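Local coordinates for protein putative dimetal phosphatase (Danio rerio, PDB 2NXF) that probably hydrolyses ADP-ribose, CDP-choline and related CDP-alcohols to monophosphates, using a dinuclear metal centre, at residues 4-10 with 297-303; 220-224 with 257-261; 130-134 with 146-151. All coordinates share one frame; numbering follows the deposited sequence. Where two conformers were deposited one is given.

Contact 1. Residues 4-10 with 297-303; sequences PVFTFGL and ATAYLYE
F8 lays one face of its ring over the methyl group of its strand partner A299. A299 CB sits 3.8 Å from the F8 ring centroid, offset toward the rim, in a CH-pi contact. A chi1 of 62° sets F8 CG between the backbone N and the carbonyl carbon, and this brings the far end of the phenyl closer to the second strand. L301 CD1 then meets F8 CE2 at 4.0 Å and also touches F6 CB, while L10 CD1 rests against A299 CB, all on one apolar face of the sheet. On the opposite face T7 and Y300 run side by side, T7 OG1 3.5 Å from Y300 CD1, and T7 CG2 meets T298 CG2.

Antiparallel backbone bonds join F6 with L301, F8 with A299 and L10 with A297; T7 with Y300 is a non-hydrogen-bonded pair among them. The bond from A299 N to F8 O is 2.8 Å long and nearly straight at 175°, whereas L10 N approaches A297 O from above the carbonyl plane. Regular pairing ends at a classic beta bulge: V5 N reaches L301 O at 2.6 Å, and F6 N adds a weak bond to the same oxygen. Beyond the bulge, P4 CB covers one face of the Y302 ring, with P4 CG at the edge of Y300.

T298 OG1 is fixed further out by E50 and R311. Strand 6-11 lies between 54-57 and 295-301, and 305-312 follows. F8, L10 and L301 pack on strand 222-227 of the second sheet, building the core between the two sheets of the calcineurin-like phosphoesterase fold. W47 of helix 35-49 donates its indole NE1 to A297 O.

Contact 2. Residues 220-224 with 257-261; sequences QERVL and SVLCF
V223 and V258 pair in parallel within the beta-alpha-beta unit of strand 222-227, helix 245-253 and strand 258-263, and a beta bulge follows at once. V223 N donates to S257 O at 2.7 Å. V223 O in turn takes L259 N at 2.8 Å and, more weakly, C260 N, so two consecutive amides meet one carbonyl and the next pair is L224 with C260.

The tight, buried part centres on this bulge. L259 CB presses to 3.4 Å from V223 O, and its side chain runs alongside that of L224, with the terminal methyls L224 CD1 and L259 CD2 touching. C260 SG, placed by a chi1 of 58° between its backbone N and carbonyl carbon, packs 3.7 Å from L224 CG. On the V223 and V258 face, both valines lean on L213 of helix 203-219. S257 CB abuts E221 O at 3.3 Å, and S257 OG turns to D217 near the end of that helix, which finishes in a Schellman motif at Q220. E221 is buried as well, its carboxylate directed to S216 and to R143 in a salt bridge.

The looser, solvent side belongs to R222, which is partly exposed. Its CB comes no nearer than 4.3 Å to L259 CB, and its guanidinium extends past the strand, NH2 donating to the carbonyl of the C-terminal residue S322. A water lies at the edge of this group, in the guanidinium plane, and accepts from R222 NH1 at 2.9 Å.

Contact 3. Residues 130-134 with 146-151; sequences DIYAY and LLDAYD
Y134 and L146 form an antiparallel hydrogen-bonded pair, L146 N reaching Y134 O at 2.8 Å and Y134 N returning to L146 O, at the open end of the hairpin of strands 134-139 and 142-146. Toward the loops, Y132 centres an inverse gamma turn, and D148 opens a type I beta turn to D151, its side chain making an overlapping Asx turn with Y150 N.

D148 ties the two loops together. With CG anti to its backbone N (chi1 -177°), its carboxylate lies across to the other segment, where OD2 accepts Y132 N at 2.8 Å on the anti side, 33° out of the carboxylate plane. The same OD2 forms a salt bridge with R104. OD1 takes Y150 N at 3.3 Å from above the carboxylate plane, closing the Asx turn. With an alanine here, Y132 N and Y150 N would probably be left without these acceptors and R104 without this salt-bridge partner, freeing the two loops to shift. The D148 side chain is about 8 Å from that of the zinc ligand H228, which places this link near the metal site.

I131 packs against two carboxylates: its CG2 touches D148 OD2, and its CG1 comes 3.8 Å from D151 OD1. That aspartate is in turn held by salt bridges from K163 and R157 to OD1 and by S202 at OD2. At the strand end L146 CB lies over one face of the Y134 ring, and the two side chains point the same way. L146 CD2 reaches 3.4 Å from Y134 OH, a hydroxyl hydrogen-bonded to H91 ND1 and S114 OG.

From the N terminus, segment 4-10 enters first and waits for 297-303, so contact 1 closes last and encloses the other two. Within that span contact 3 closes a short loop around a hairpin, and only later does contact 2 open and close across its beta-alpha-beta unit; these two follow in series, and none of the loops cross. Contact 1 belongs to the sheet of both chain ends, contact 2 to the opposing sheet, and contact 3 largely to loops adjoining two of its strands. L301 CD2 meets L259 CD2 at 3.9 Å where contacts 1 and 2 pack, and F261 CE1 meets L147 CD1 at 4.0 Å between contacts 2 and 3. Contacts 1 and 3 do not touch.

Contact 1. Residues 4-10 with 297-303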
ATOM      1  N   PRO A   4      -5.257  -3.114 -24.635  1.00 29.07           N
ATOM      2  CA  PRO A   4      -4.680  -3.602 -23.359  1.00 27.92           C
ATOM      3  C   PRO A   4      -5.074  -5.028 -22.976  1.00 27.39           C
ATOM      4  O   PRO A   4      -6.194  -5.466 -23.266  1.00 28.23           O
ATOM      5  CB  PRO A   4      -5.197  -2.607 -22.307  1.00 27.99           C
ATOM      6  CG  PRO A   4      -6.369  -1.953 -22.894  1.00 28.61           C
ATOM      7  CD  PRO A   4      -6.319  -2.111 -24.405  1.00 28.61           C
ATOM      8  N   VAL A   5      -4.131  -5.744 -22.368  1.00 25.42           N
ATOM      9  CA  VAL A   5      -4.366  -7.088 -21.858  1.00 24.95           C
ATOM     10  C   VAL A   5      -5.227  -7.022 -20.593  1.00 24.73           C
ATOM     11  O   VAL A   5      -6.050  -7.912 -20.344  1.00 24.68           O
ATOM     12  CB  VAL A   5      -3.025  -7.809 -21.542  1.00 25.02           C
ATOM     13  CG1 VAL A   5      -3.262  -9.195 -20.952  1.00 25.47           C
ATOM     14  CG2 VAL A   5      -2.167  -7.917 -22.796  1.00 26.69           C
ATOM     15  N   PHE A   6      -5.019  -5.979 -19.786  1.00 23.25           N
ATOM     16  CA  PHE A   6      -5.692  -5.858 -18.504  1.00 22.94           C
ATOM     17  C   PHE A   6      -5.706  -4.397 -18.081  1.00 23.68           C
ATOM     18  O   PHE A   6      -4.767  -3.660 -18.374  1.00 23.74           O
ATOM     19  CB  PHE A   6      -4.951  -6.699 -17.450  1.00 23.32           C
ATOM     20  CG  PHE A   6      -5.726  -6.918 -16.170  1.00 23.76           C
ATOM     21  CD1 PHE A   6      -6.829  -7.782 -16.139  1.00 22.88           C
ATOM     22  CD2 PHE A   6      -5.331  -6.296 -14.988  1.00 23.99           C
ATOM     23  CE1 PHE A   6      -7.529  -7.988 -14.922  1.00 22.21           C
ATOM     24  CE2 PHE A   6      -6.027  -6.495 -13.784  1.00 24.95           C
ATOM     25  CZ  PHE A   6      -7.130  -7.345 -13.763  1.00 24.19           C
ATOM     26  N   THR A   7      -6.762  -3.996 -17.379  1.00 23.06           N
ATOM     27  CA  THR A   7      -6.967  -2.589 -17.002  1.00 23.60           C
ATOM     28  C   THR A   7      -7.452  -2.564 -15.559  1.00 23.38           C
ATOM     29  O   THR A   7      -8.388  -3.279 -15.210  1.00 23.35           O
ATOM     30  CB  THR A   7      -8.055  -1.933 -17.906  1.00 23.23           C
ATOM     31  OG1 THR A   7      -7.656  -1.965 -19.291  1.00 25.20           O
ATOM     32  CG2 THR A   7      -8.305  -0.496 -17.484  1.00 25.02           C
ATOM     33  N   PHE A   8      -6.809  -1.766 -14.700  1.00 23.00           N
ATOM     34  CA  PHE A   8      -7.212  -1.756 -13.283  1.00 23.25           C
ATOM     35  C   PHE A   8      -7.097  -0.368 -12.674  1.00 23.66           C
ATOM     36  O   PHE A   8      -6.239   0.403 -13.076  1.00 24.27           O
ATOM     37  CB  PHE A   8      -6.453  -2.793 -12.455  1.00 24.25           C
ATOM     38  CG  PHE A   8      -4.954  -2.584 -12.397  1.00 23.75           C
ATOM     39  CD1 PHE A   8      -4.346  -2.047 -11.262  1.00 27.68           C
ATOM     40  CD2 PHE A   8      -4.150  -2.972 -13.477  1.00 27.35           C
ATOM     41  CE1 PHE A   8      -2.961  -1.888 -11.204  1.00 28.00           C
ATOM     42  CE2 PHE A   8      -2.769  -2.802 -13.443  1.00 27.76           C
ATOM     43  CZ  PHE A   8      -2.177  -2.262 -12.313  1.00 25.84           C
ATOM     44  N   GLY A   9      -7.980  -0.060 -11.729  1.00 23.55           N
ATOM     45  CA  GLY A   9      -7.884   1.214 -10.987  1.00 22.68           C
ATOM     46  C   GLY A   9      -6.870   1.149  -9.849  1.00 24.08           C
ATOM     47  O   GLY A   9      -6.617   0.082  -9.306  1.00 24.31           O
ATOM     48  N   LEU A  10      -6.300   2.299  -9.478  1.00 24.23           N
ATOM     49  CA  LEU A  10      -5.354   2.414  -8.349  1.00 24.67           C
ATOM     50  C   LEU A  10      -5.677   3.640  -7.518  1.00 24.08           C
ATOM     51  O   LEU A  10      -5.924   4.709  -8.072  1.00 23.93           O
ATOM     52  CB  LEU A  10      -3.927   2.624  -8.878  1.00 26.08           C
ATOM     53  CG  LEU A  10      -3.272   1.436  -9.539  1.00 29.19           C
ATOM     54  CD1 LEU A  10      -2.072   1.897 -10.374  1.00 33.56           C
ATOM     55  CD2 LEU A  10      -2.851   0.437  -8.453  1.00 32.35           C
ATOM     56  N   ALA A 297      -5.536   6.770 -10.153  1.00 23.42           N
ATOM     57  CA  ALA A 297      -5.078   6.439 -11.493  1.00 23.48           C
ATOM     58  C   ALA A 297      -5.825   5.235 -12.057  1.00 24.23           C
ATOM     59  O   ALA A 297      -6.528   4.511 -11.319  1.00 24.77           O
ATOM     60  CB  ALA A 297      -3.571   6.161 -11.458  1.00 24.10           C
ATOM     61  N   THR A 298      -5.610   5.000 -13.340  1.00 24.24           N
ATOM     62  CA  THR A 298      -5.993   3.757 -13.992  1.00 24.44           C
ATOM     63  C   THR A 298      -4.760   3.257 -14.729  1.00 24.87           C
ATOM     64  O   THR A 298      -4.098   4.029 -15.428  1.00 25.71           O
ATOM     65  CB  THR A 298      -7.138   3.971 -14.989  1.00 25.47           C
ATOM     66  OG1 THR A 298      -8.231   4.610 -14.310  1.00 26.14           O
ATOM     67  CG2 THR A 298      -7.605   2.629 -15.567  1.00 24.79           C
ATOM     68  N   ALA A 299      -4.467   1.971 -14.577  1.00 24.68           N
ATOM     69  CA  ALA A 299      -3.308   1.389 -15.228  1.00 24.16           C
ATOM     70  C   ALA A 299      -3.755   0.450 -16.327  1.00 24.58           C
ATOM     71  O   ALA A 299      -4.724  -0.304 -16.169  1.00 23.95           O
ATOM     72  CB  ALA A 299      -2.428   0.656 -14.220  1.00 24.70           C
ATOM     73  N   TYR A 300      -3.031   0.519 -17.437  1.00 24.39           N
ATOM     74  CA  TYR A 300      -3.289  -0.296 -18.607  1.00 24.81           C
ATOM     75  C   TYR A 300      -2.047  -1.142 -18.892  1.00 25.07           C
ATOM     76  O   TYR A 300      -0.979  -0.601 -19.151  1.00 25.09           O
ATOM     77  CB  TYR A 300      -3.600   0.610 -19.808  1.00 26.23           C
ATOM     78  CG  TYR A 300      -4.852   1.448 -19.635  1.00 26.13           C
ATOM     79  CD1 TYR A 300      -6.059   1.026 -20.187  1.00 27.20           C
ATOM     80  CD2 TYR A 300      -4.829   2.648 -18.924  1.00 27.26           C
ATOM     81  CE1 TYR A 300      -7.219   1.770 -20.039  1.00 28.16           C
ATOM     82  CE2 TYR A 300      -5.996   3.416 -18.772  1.00 27.18           C
ATOM     83  CZ  TYR A 300      -7.187   2.949 -19.334  1.00 28.28           C
ATOM     84  OH  TYR A 300      -8.354   3.673 -19.209  1.00 30.74           O
ATOM     85  N   LEU A 301      -2.206  -2.466 -18.849  1.00 24.22           N
ATOM     86  CA  LEU A 301      -1.137  -3.393 -19.168  1.00 24.67           C
ATOM     87  C   LEU A 301      -1.304  -3.833 -20.614  1.00 25.02           C
ATOM     88  O   LEU A 301      -2.300  -4.464 -20.969  1.00 24.75           O
ATOM     89  CB  LEU A 301      -1.172  -4.609 -18.230  1.00 24.29           C
ATOM     90  CG  LEU A 301      -0.903  -4.307 -16.753  1.00 27.03           C
ATOM     91  CD1 LEU A 301      -1.235  -5.538 -15.901  1.00 26.92           C
ATOM     92  CD2 LEU A 301       0.553  -3.864 -16.539  1.00 29.43           C
ATOM     93  N   TYR A 302      -0.336  -3.459 -21.449  1.00 25.46           N
ATOM     94  CA  TYR A 302      -0.282  -3.918 -22.827  1.00 26.06           C
ATOM     95  C   TYR A 302       0.768  -5.016 -22.951  1.00 26.17           C
ATOM     96  O   TYR A 302       1.452  -5.349 -21.973  1.00 25.41           O
ATOM     97  CB  TYR A 302       0.059  -2.762 -23.774  1.00 27.21           C
ATOM     98  CG  TYR A 302      -0.948  -1.644 -23.770  1.00 26.23           C
ATOM     99  CD1 TYR A 302      -2.007  -1.636 -24.684  1.00 27.00           C
ATOM    100  CD2 TYR A 302      -0.834  -0.585 -22.866  1.00 27.06           C
ATOM    101  CE1 TYR A 302      -2.934  -0.604 -24.690  1.00 29.07           C
ATOM    102  CE2 TYR A 302      -1.752   0.447 -22.866  1.00 28.84           C
ATOM    103  CZ  TYR A 302      -2.793   0.428 -23.779  1.00 29.42           C
ATOM    104  OH  TYR A 302      -3.705   1.456 -23.774  1.00 31.10           O
ATOM    105  N   GLU A 303       0.916  -5.557 -24.156  1.00 26.27           N
ATOM    106  CA  GLU A 303       1.910  -6.593 -24.371  1.00 27.20           C
ATOM    107  C   GLU A 303       3.343  -6.060 -24.319  1.00 26.85           C
ATOM    108  O   GLU A 303       4.266  -6.820 -24.035  1.00 26.98           O
ATOM    109  CB  GLU A 303       1.617  -7.374 -25.662  1.00 27.73           C
ATOM    110  CG  GLU A 303       0.224  -7.994 -25.618  1.00 31.51           C
ATOM    111  CD  GLU A 303      -0.049  -9.009 -26.701  1.00 36.20           C
ATOM    112  OE1 GLU A 303       0.373  -8.794 -27.856  1.00 36.78           O
ATOM    113  OE2 GLU A 303      -0.711 -10.022 -26.384  1.00 39.91           O
TER

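Contact 2. Residues 220-224 with 257-261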
ATOM      1  N   GLN A 220       8.104 -16.309 -17.703  1.00 25.42           N
ATOM      2  CA  GLN A 220       8.160 -15.036 -18.424  1.00 25.70           C
ATOM      3  C   GLN A 220       6.939 -14.172 -18.140  1.00 25.64           C
ATOM      4  O   GLN A 220       6.367 -13.545 -19.046  1.00 25.88           O
ATOM      5  CB  GLN A 220       8.344 -15.251 -19.924  1.00 26.30           C
ATOM      6  CG  GLN A 220       9.695 -15.820 -20.278  1.00 28.62           C
ATOM      7  CD  GLN A 220       9.784 -16.111 -21.753  1.00 32.42           C
ATOM      8  OE1 GLN A 220       9.187 -17.070 -22.242  1.00 36.05           O
ATOM      9  NE2 GLN A 220      10.511 -15.273 -22.480  1.00 34.85           N
ATOM     10  N   GLU A 221       6.538 -14.157 -16.875  1.00 24.88           N
ATOM     11  CA  GLU A 221       5.491 -13.254 -16.414  1.00 24.53           C
ATOM     12  C   GLU A 221       6.071 -11.896 -16.062  1.00 25.41           C
ATOM     13  O   GLU A 221       7.266 -11.783 -15.737  1.00 25.54           O
ATOM     14  CB  GLU A 221       4.784 -13.840 -15.184  1.00 24.64           C
ATOM     15  CG  GLU A 221       3.917 -15.028 -15.515  1.00 26.99           C
ATOM     16  CD  GLU A 221       3.355 -15.700 -14.275  1.00 27.65           C
ATOM     17  OE1 GLU A 221       3.792 -15.376 -13.143  1.00 27.01           O
ATOM     18  OE2 GLU A 221       2.477 -16.574 -14.457  1.00 28.15           O
ATOM     19  N   ARG A 222       5.208 -10.879 -16.108  1.00 23.70           N
ATOM     20  CA  ARG A 222       5.517  -9.545 -15.585  1.00 24.58           C
ATOM     21  C   ARG A 222       4.771  -9.394 -14.281  1.00 24.19           C
ATOM     22  O   ARG A 222       3.554  -9.597 -14.225  1.00 24.90           O
ATOM     23  CB  ARG A 222       5.039  -8.454 -16.544  1.00 25.15           C
ATOM     24  CG  ARG A 222       5.522  -8.633 -17.964  1.00 27.68           C
ATOM     25  CD  ARG A 222       6.941  -8.205 -18.103  1.00 31.00           C
ATOM     26  NE  ARG A 222       7.429  -8.351 -19.479  1.00 32.98           N
ATOM     27  CZ  ARG A 222       8.647  -7.992 -19.864  1.00 32.86           C
ATOM     28  NH1 ARG A 222       9.477  -7.438 -18.983  1.00 33.24           N
ATOM     29  NH2 ARG A 222       9.027  -8.173 -21.124  1.00 30.52           N
ATOM     30  N   VAL A 223       5.501  -9.028 -13.232  1.00 23.76           N
ATOM     31  CA  VAL A 223       4.927  -9.022 -11.883  1.00 23.04           C
ATOM     32  C   VAL A 223       4.777  -7.610 -11.329  1.00 23.79           C
ATOM     33  O   VAL A 223       5.729  -6.821 -11.346  1.00 24.03           O
ATOM     34  CB  VAL A 223       5.774  -9.851 -10.897  1.00 22.69           C
ATOM     35  CG1 VAL A 223       5.066  -9.949  -9.527  1.00 23.20           C
ATOM     36  CG2 VAL A 223       6.020 -11.253 -11.467  1.00 23.32           C
ATOM     37  N   LEU A 224       3.581  -7.312 -10.832  1.00 24.30           N
ATOM     38  CA  LEU A 224       3.314  -6.052 -10.178  1.00 23.90           C
ATOM     39  C   LEU A 224       3.144  -6.360  -8.698  1.00 24.56           C
ATOM     40  O   LEU A 224       2.329  -7.217  -8.328  1.00 24.92           O
ATOM     41  CB  LEU A 224       2.014  -5.429 -10.700  1.00 23.97           C
ATOM     42  CG  LEU A 224       1.993  -5.014 -12.187  1.00 24.00           C
ATOM     43  CD1 LEU A 224       1.693  -6.206 -13.136  1.00 23.48           C
ATOM     44  CD2 LEU A 224       0.919  -3.959 -12.356  1.00 27.09           C
ATOM     45  N   SER A 257      11.512 -10.559 -13.706  1.00 24.33           N
ATOM     46  CA  SER A 257      10.050 -10.536 -13.832  1.00 24.21           C
ATOM     47  C   SER A 257       9.387  -9.332 -13.164  1.00 23.70           C
ATOM     48  O   SER A 257       8.235  -9.029 -13.450  1.00 24.25           O
ATOM     49  CB  SER A 257       9.424 -11.820 -13.278  1.00 24.26           C
ATOM     50  OG  SER A 257       9.785 -11.994 -11.928  1.00 23.74           O
ATOM     51  N   VAL A 258      10.097  -8.650 -12.265  1.00 23.75           N
ATOM     52  CA  VAL A 258       9.514  -7.508 -11.569  1.00 23.87           C
ATOM     53  C   VAL A 258       9.279  -6.357 -12.563  1.00 24.29           C
ATOM     54  O   VAL A 258      10.213  -5.889 -13.225  1.00 24.71           O
ATOM     55  CB  VAL A 258      10.425  -7.026 -10.435  1.00 23.04           C
ATOM     56  CG1 VAL A 258       9.824  -5.786  -9.753  1.00 23.52           C
ATOM     57  CG2 VAL A 258      10.700  -8.175  -9.426  1.00 23.39           C
ATOM     58  N   LEU A 259       8.025  -5.923 -12.651  1.00 23.90           N
ATOM     59  CA  LEU A 259       7.666  -4.812 -13.517  1.00 24.71           C
ATOM     60  C   LEU A 259       7.669  -3.545 -12.684  1.00 24.85           C
ATOM     61  O   LEU A 259       8.366  -2.578 -13.008  1.00 25.20           O
ATOM     62  CB  LEU A 259       6.307  -5.049 -14.183  1.00 25.02           C
ATOM     63  CG  LEU A 259       5.752  -3.898 -15.035  1.00 24.80           C
ATOM     64  CD1 LEU A 259       6.676  -3.520 -16.203  1.00 25.78           C
ATOM     65  CD2 LEU A 259       4.342  -4.256 -15.507  1.00 25.34           C
ATOM     66  N   CYS A 260       6.909  -3.560 -11.590  1.00 24.91           N
ATOM     67  CA  CYS A 260       6.841  -2.374 -10.742  1.00 24.63           C
ATOM     68  C   CYS A 260       6.487  -2.742  -9.315  1.00 24.64           C
ATOM     69  O   CYS A 260       5.939  -3.822  -9.044  1.00 25.79           O
ATOM     70  CB  CYS A 260       5.832  -1.381 -11.305  1.00 25.50           C
ATOM     71  SG  CYS A 260       4.158  -2.045 -11.478  1.00 28.51           S
ATOM     72  N   PHE A 261       6.814  -1.822  -8.414  1.00 23.81           N
ATOM     73  CA  PHE A 261       6.512  -1.945  -7.013  1.00 23.88           C
ATOM     74  C   PHE A 261       5.708  -0.702  -6.668  1.00 24.46           C
ATOM     75  O   PHE A 261       6.193   0.417  -6.832  1.00 24.59           O
ATOM     76  CB  PHE A 261       7.816  -1.990  -6.221  1.00 24.09           C
ATOM     77  CG  PHE A 261       7.619  -2.284  -4.766  1.00 24.07           C
ATOM     78  CD1 PHE A 261       7.764  -3.585  -4.278  1.00 25.74           C
ATOM     79  CD2 PHE A 261       7.249  -1.263  -3.890  1.00 24.53           C
ATOM     80  CE1 PHE A 261       7.561  -3.861  -2.903  1.00 25.43           C
ATOM     81  CE2 PHE A 261       7.057  -1.521  -2.524  1.00 25.75           C
ATOM     82  CZ  PHE A 261       7.202  -2.824  -2.035  1.00 26.55           C
TER
HETATM   83  O   HOH W   1       9.205  -7.072 -16.069  1.00 34.27           O

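Contact 3. Residues 130-134 with 146-151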
ATOM      1  N   ASP A 130      -0.635 -16.553   9.149  0.50 23.89           N
ATOM      2  CA  ASP A 130      -0.933 -15.258   9.807  0.50 23.08           C
ATOM      3  C   ASP A 130      -0.178 -14.069   9.183  0.50 23.26           C
ATOM      4  O   ASP A 130       0.277 -13.170   9.890  0.50 23.01           O
ATOM      5  CB  ASP A 130      -0.713 -15.358  11.333  0.50 22.72           C
ATOM      6  CG  ASP A 130      -1.449 -14.271  12.127  0.50 22.58           C
ATOM      7  OD1 ASP A 130      -2.390 -13.622  11.602  0.50 21.79           O
ATOM      8  OD2 ASP A 130      -1.083 -14.085  13.304  0.50 24.27           O
ATOM      9  N   ILE A 131      -0.059 -14.074   7.851  1.00 22.99           N
ATOM     10  CA  ILE A 131       0.527 -12.948   7.104  1.00 23.16           C
ATOM     11  C   ILE A 131      -0.473 -12.632   5.996  1.00 22.56           C
ATOM     12  O   ILE A 131      -0.916 -13.534   5.289  1.00 23.09           O
ATOM     13  CB  ILE A 131       1.917 -13.327   6.489  1.00 23.57           C
ATOM     14  CG1 ILE A 131       2.884 -13.752   7.612  1.00 23.51           C
ATOM     15  CG2 ILE A 131       2.522 -12.168   5.677  1.00 24.70           C
ATOM     16  CD1 ILE A 131       4.139 -14.520   7.078  1.00 23.11           C
ATOM     17  N   TYR A 132      -0.842 -11.355   5.866  1.00 22.77           N
ATOM     18  CA  TYR A 132      -1.852 -10.976   4.884  1.00 23.06           C
ATOM     19  C   TYR A 132      -1.145 -10.609   3.578  1.00 23.71           C
ATOM     20  O   TYR A 132      -0.904  -9.438   3.270  1.00 25.19           O
ATOM     21  CB  TYR A 132      -2.726  -9.817   5.400  1.00 23.36           C
ATOM     22  CG  TYR A 132      -3.761  -9.422   4.377  1.00 23.38           C
ATOM     23  CD1 TYR A 132      -4.798 -10.291   4.036  1.00 23.55           C
ATOM     24  CD2 TYR A 132      -3.696  -8.162   3.749  1.00 25.05           C
ATOM     25  CE1 TYR A 132      -5.743  -9.943   3.043  1.00 23.04           C
ATOM     26  CE2 TYR A 132      -4.639  -7.797   2.786  1.00 24.92           C
ATOM     27  CZ  TYR A 132      -5.647  -8.674   2.441  1.00 22.73           C
ATOM     28  OH  TYR A 132      -6.571  -8.326   1.485  1.00 23.29           O
ATOM     29  N   ALA A 133      -0.791 -11.646   2.828  1.00 23.95           N
ATOM     30  CA  ALA A 133      -0.105 -11.498   1.561  1.00 24.39           C
ATOM     31  C   ALA A 133      -0.622 -12.579   0.653  1.00 24.64           C
ATOM     32  O   ALA A 133      -0.874 -13.727   1.088  1.00 23.53           O
ATOM     33  CB  ALA A 133       1.400 -11.667   1.752  1.00 25.58           C
ATOM     34  N   TYR A 134      -0.763 -12.225  -0.620  1.00 23.79           N
ATOM     35  CA  TYR A 134      -1.267 -13.195  -1.593  1.00 23.72           C
ATOM     36  C   TYR A 134      -0.881 -12.800  -2.989  1.00 23.99           C
ATOM     37  O   TYR A 134      -0.464 -11.672  -3.213  1.00 23.72           O
ATOM     38  CB  TYR A 134      -2.777 -13.380  -1.476  1.00 23.39           C
ATOM     39  CG  TYR A 134      -3.662 -12.178  -1.815  1.00 22.63           C
ATOM     40  CD1 TYR A 134      -4.280 -12.085  -3.071  1.00 22.78           C
ATOM     41  CD2 TYR A 134      -3.923 -11.172  -0.866  1.00 24.38           C
ATOM     42  CE1 TYR A 134      -5.135 -11.034  -3.391  1.00 24.90           C
ATOM     43  CE2 TYR A 134      -4.788 -10.098  -1.193  1.00 25.21           C
ATOM     44  CZ  TYR A 134      -5.379 -10.043  -2.450  1.00 24.59           C
ATOM     45  OH  TYR A 134      -6.246  -9.009  -2.784  1.00 24.05           O
ATOM     46  N   LEU A 146       0.346  -8.980  -3.455  1.00 25.27           N
ATOM     47  CA  LEU A 146       0.042  -7.998  -2.419  1.00 25.78           C
ATOM     48  C   LEU A 146       0.816  -8.415  -1.188  1.00 26.20           C
ATOM     49  O   LEU A 146       0.709  -9.582  -0.764  1.00 25.41           O
ATOM     50  CB  LEU A 146      -1.458  -7.986  -2.069  1.00 26.22           C
ATOM     51  CG  LEU A 146      -2.341  -6.991  -2.839  1.00 29.16           C
ATOM     52  CD1 LEU A 146      -2.521  -7.497  -4.260  1.00 31.92           C
ATOM     53  CD2 LEU A 146      -3.704  -6.807  -2.130  1.00 27.01           C
ATOM     54  N   LEU A 147       1.586  -7.472  -0.641  1.00 25.39           N
ATOM     55  CA  LEU A 147       2.435  -7.736   0.520  1.00 25.25           C
ATOM     56  C   LEU A 147       1.869  -7.116   1.784  1.00 25.22           C
ATOM     57  O   LEU A 147       1.042  -6.176   1.717  1.00 25.28           O
ATOM     58  CB  LEU A 147       3.839  -7.167   0.281  1.00 24.85           C
ATOM     59  CG  LEU A 147       4.626  -7.689  -0.931  1.00 25.91           C
ATOM     60  CD1 LEU A 147       6.005  -7.032  -0.966  1.00 27.67           C
ATOM     61  CD2 LEU A 147       4.715  -9.218  -0.881  1.00 25.84           C
ATOM     62  N   ASP A 148       2.334  -7.653   2.923  1.00 25.15           N
ATOM     63  CA  ASP A 148       1.927  -7.256   4.258  1.00 25.73           C
ATOM     64  C   ASP A 148       3.124  -6.525   4.915  1.00 25.31           C
ATOM     65  O   ASP A 148       4.010  -7.150   5.520  1.00 25.75           O
ATOM     66  CB  ASP A 148       1.571  -8.537   5.047  1.00 25.12           C
ATOM     67  CG  ASP A 148       1.047  -8.264   6.459  1.00 26.33           C
ATOM     68  OD1 ASP A 148       1.017  -7.097   6.927  1.00 25.65           O
ATOM     69  OD2 ASP A 148       0.651  -9.264   7.088  1.00 26.93           O
ATOM     70  N   ALA A 149       3.131  -5.199   4.789  1.00 26.22           N
ATOM     71  CA  ALA A 149       4.263  -4.408   5.266  1.00 26.03           C
ATOM     72  C   ALA A 149       4.263  -4.218   6.796  1.00 25.25           C
ATOM     73  O   ALA A 149       5.201  -3.603   7.332  1.00 26.13           O
ATOM     74  CB  ALA A 149       4.282  -3.035   4.572  1.00 26.18           C
ATOM     75  N   TYR A 150       3.232  -4.735   7.470  1.00 25.07           N
ATOM     76  CA  TYR A 150       3.143  -4.729   8.947  1.00 25.42           C
ATOM     77  C   TYR A 150       3.229  -6.131   9.552  1.00 25.17           C
ATOM     78  O   TYR A 150       2.869  -6.353  10.700  1.00 25.53           O
ATOM     79  CB  TYR A 150       1.896  -3.958   9.432  1.00 25.03           C
ATOM     80  CG  TYR A 150       2.027  -2.508   9.040  1.00 25.43           C
ATOM     81  CD1 TYR A 150       2.612  -1.575   9.910  1.00 26.17           C
ATOM     82  CD2 TYR A 150       1.671  -2.083   7.745  1.00 25.98           C
ATOM     83  CE1 TYR A 150       2.782  -0.251   9.530  1.00 25.56           C
ATOM     84  CE2 TYR A 150       1.841  -0.764   7.355  1.00 26.86           C
ATOM     85  CZ  TYR A 150       2.413   0.144   8.242  1.00 25.27           C
ATOM     86  OH  TYR A 150       2.593   1.467   7.889  1.00 25.27           O
ATOM     87  N   ASP A 151       3.742  -7.059   8.750  1.00 24.41           N
ATOM     88  CA  ASP A 151       4.041  -8.418   9.189  1.00 24.45           C
ATOM     89  C   ASP A 151       4.956  -8.337  10.423  1.00 24.18           C
ATOM     90  O   ASP A 151       4.669  -8.916  11.478  1.00 23.90           O
ATOM     91  CB  ASP A 151       4.708  -9.107   7.990  1.00 24.82           C
ATOM     92  CG  ASP A 151       5.152 -10.519   8.260  1.00 24.25           C
ATOM     93  OD1 ASP A 151       4.902 -11.094   9.341  1.00 23.80           O
ATOM     94  OD2 ASP A 151       5.781 -11.051   7.318  1.00 24.57           O
TER